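Local coordinates for protein disulfide oxidoreductase (Xylella fastidiosa, PDB 2REM) that probably acts as a periplasmic thiol-disulfide oxidoreductase of the DsbA type, introducing disulfide bonds into secreted proteins through a redox-active cysteine pair, at residues 27-32 with 157-162. Sequence-based numbering, arbitrary orientation.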
loop_
_atom_site.group_PDB
_atom_site.type_symbol
_atom_site.label_atom_id
_atom_site.label_comp_id
_atom_site.label_asym_id
_atom_site.label_seq_id
_atom_site.Cartn_x
_atom_site.Cartn_y
_atom_site.Cartn_z
ATOM N N ILE A 27 8.473 5.678 -12.744
ATOM C CA ILE A 27 9.136 5.030 -11.629
ATOM C C ILE A 27 8.045 4.675 -10.634
ATOM O O ILE A 27 7.379 5.553 -10.068
ATOM C CB ILE A 27 10.192 5.921 -10.958
ATOM C CG1 ILE A 27 11.233 6.390 -11.993
ATOM C CG2 ILE A 27 10.822 5.156 -9.778
ATOM C CD1 ILE A 27 12.049 7.592 -11.565
ATOM N N GLU A 28 7.846 3.382 -10.442
ATOM C CA GLU A 28 6.794 2.935 -9.564
ATOM C C GLU A 28 7.336 2.873 -8.157
ATOM O O GLU A 28 8.404 2.321 -7.911
ATOM C CB GLU A 28 6.284 1.565 -9.986
ATOM C CG GLU A 28 5.205 1.033 -9.081
ATOM C CD GLU A 28 4.833 -0.363 -9.455
ATOM O OE1 GLU A 28 5.509 -1.298 -8.967
ATOM O OE2 GLU A 28 3.876 -0.523 -10.244
ATOM N N VAL A 29 6.604 3.499 -7.251
ATOM C CA VAL A 29 6.881 3.387 -5.841
ATOM C C VAL A 29 5.632 2.823 -5.213
ATOM O O VAL A 29 4.602 3.483 -5.171
ATOM C CB VAL A 29 7.229 4.750 -5.219
ATOM C CG1 VAL A 29 7.529 4.579 -3.737
ATOM C CG2 VAL A 29 8.474 5.337 -5.942
ATOM N N VAL A 30 5.747 1.597 -4.731
ATOM C CA VAL A 30 4.669 0.946 -4.019
ATOM C C VAL A 30 4.926 1.004 -2.527
ATOM O O VAL A 30 6.059 0.815 -2.065
ATOM C CB VAL A 30 4.475 -0.532 -4.499
ATOM C CG1 VAL A 30 3.603 -1.345 -3.487
ATOM C CG2 VAL A 30 3.877 -0.551 -5.888
ATOM N N GLU A 31 3.872 1.317 -1.773
ATOM C CA GLU A 31 3.847 1.021 -0.337
ATOM C C GLU A 31 2.925 -0.157 -0.102
ATOM O O GLU A 31 1.719 -0.069 -0.376
ATOM C CB GLU A 31 3.301 2.182 0.489
ATOM C CG GLU A 31 3.449 1.911 2.008
ATOM C CD GLU A 31 2.389 2.594 2.876
ATOM O OE1 GLU A 31 1.321 2.976 2.362
ATOM O OE2 GLU A 31 2.630 2.734 4.093
ATOM N N ILE A 32 3.495 -1.243 0.399
ATOM C CA ILE A 32 2.728 -2.370 0.911
ATOM C C ILE A 32 2.372 -1.969 2.329
ATOM O O ILE A 32 3.250 -1.652 3.145
ATOM C CB ILE A 32 3.517 -3.694 0.880
ATOM C CG1 ILE A 32 4.015 -3.984 -0.548
ATOM C CG2 ILE A 32 2.677 -4.856 1.488
ATOM C CD1 ILE A 32 4.873 -5.245 -0.674
ATOM N N PRO A 157 5.064 -0.668 7.177
ATOM C CA PRO A 157 5.016 -0.424 5.739
ATOM C C PRO A 157 6.285 -0.885 5.035
ATOM O O PRO A 157 7.372 -0.851 5.611
ATOM C CB PRO A 157 4.939 1.103 5.653
ATOM C CG PRO A 157 5.619 1.580 6.900
ATOM C CD PRO A 157 5.148 0.594 7.937
ATOM N N THR A 158 6.140 -1.282 3.791
ATOM C CA THR A 158 7.295 -1.628 2.978
ATOM C C THR A 158 7.193 -0.881 1.666
ATOM O O THR A 158 6.185 -0.969 0.956
ATOM C CB THR A 158 7.363 -3.139 2.728
ATOM O OG1 THR A 158 7.679 -3.788 3.959
ATOM C CG2 THR A 158 8.447 -3.485 1.712
ATOM N N ILE A 159 8.246 -0.145 1.363
ATOM C CA ILE A 159 8.350 0.580 0.111
ATOM C C ILE A 159 9.139 -0.255 -0.902
ATOM O O ILE A 159 10.206 -0.814 -0.569
ATOM C CB ILE A 159 9.030 1.949 0.300
ATOM C CG1 ILE A 159 8.239 2.816 1.303
ATOM C CG2 ILE A 159 9.220 2.626 -1.081
ATOM C CD1 ILE A 159 6.801 3.137 0.855
ATOM N N VAL A 160 8.587 -0.357 -2.118
ATOM C CA VAL A 160 9.203 -1.091 -3.207
ATOM C C VAL A 160 9.292 -0.181 -4.428
ATOM O O VAL A 160 8.273 0.364 -4.890
ATOM C CB VAL A 160 8.416 -2.362 -3.586
ATOM C CG1 VAL A 160 9.200 -3.210 -4.626
ATOM C CG2 VAL A 160 8.045 -3.203 -2.358
ATOM N N VAL A 161 10.502 -0.027 -4.952
ATOM C CA VAL A 161 10.725 0.794 -6.144
ATOM C C VAL A 161 10.863 -0.090 -7.364
ATOM O O VAL A 161 11.730 -0.975 -7.411
ATOM C CB VAL A 161 11.960 1.713 -6.003
ATOM C CG1 VAL A 161 12.104 2.618 -7.228
ATOM C CG2 VAL A 161 11.829 2.589 -4.728
ATOM N N ASN A 162 9.988 0.151 -8.336
ATOM C CA ASN A 162 10.005 -0.559 -9.626
ATOM C C ASN A 162 9.948 -2.075 -9.500
ATOM O O ASN A 162 10.394 -2.797 -10.401
ATOM C CB ASN A 162 11.220 -0.116 -10.464
ATOM C CG ASN A 162 10.979 1.197 -11.173
ATOM O OD1 ASN A 162 9.862 1.724 -11.159
ATOM N ND2 ASN A 162 12.023 1.745 -11.783
HETATM O O HOH W 1 7.247 -1.491 -6.944
#
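V30 and V160 stand side by side on one face of the central sheet of the thioredoxin fold, as a hydrogen-bonded pair where strand 27-32 runs antiparallel to strand 158-161; V30 N to V160 O and V160 N to V30 O both span 2.8 Å. I32 and T158 form the next such pair on the same face, where Y147 of helix 135-151 packs on V30, I32 and V160. There I32 reaches diagonally across to the partner strand, its CD1 lying 4.1 Å from V160 CG2.

The other face carries V29, E31, I159 and V161, with helix 38-52, which begins at the CxxC pattern, packed against it. I159 touches two residues of the partner strand. Its CG2, trans to the backbone N, meets V29 CG1 at 3.7 Å, while a chi2 of -62° folds I159 CD1 back over the stem of E31, 3.6 Å from E31 CB. The same glutamate, extended beyond CG, slants past P157, a cis-proline, with E31 OE2 3.2 Å from P157 CB. A cis-proline beside the CxxC helix is a hallmark of the thioredoxin family, and P157 also touches F43 of that helix.

At the far end one half of the pairing passes to a side chain: N162 N still donates to E28 O, but a chi1 of -81° swings the N162 amide back toward strand 27-32, and OD1 replaces a backbone carbonyl as acceptor. E28 sends its carboxylate to F20 N, A21 N and R59, and a water that donates to both E28 OE1 and V160 O ties this buried acid to the neighbouring strand. N162 ND2 donates to E186 while N162 OD1 accepts E28 N at 2.7 Å; the two bonds together hold the amide's rotation, with the E28 donor tilted 20° from the carbonyl plane.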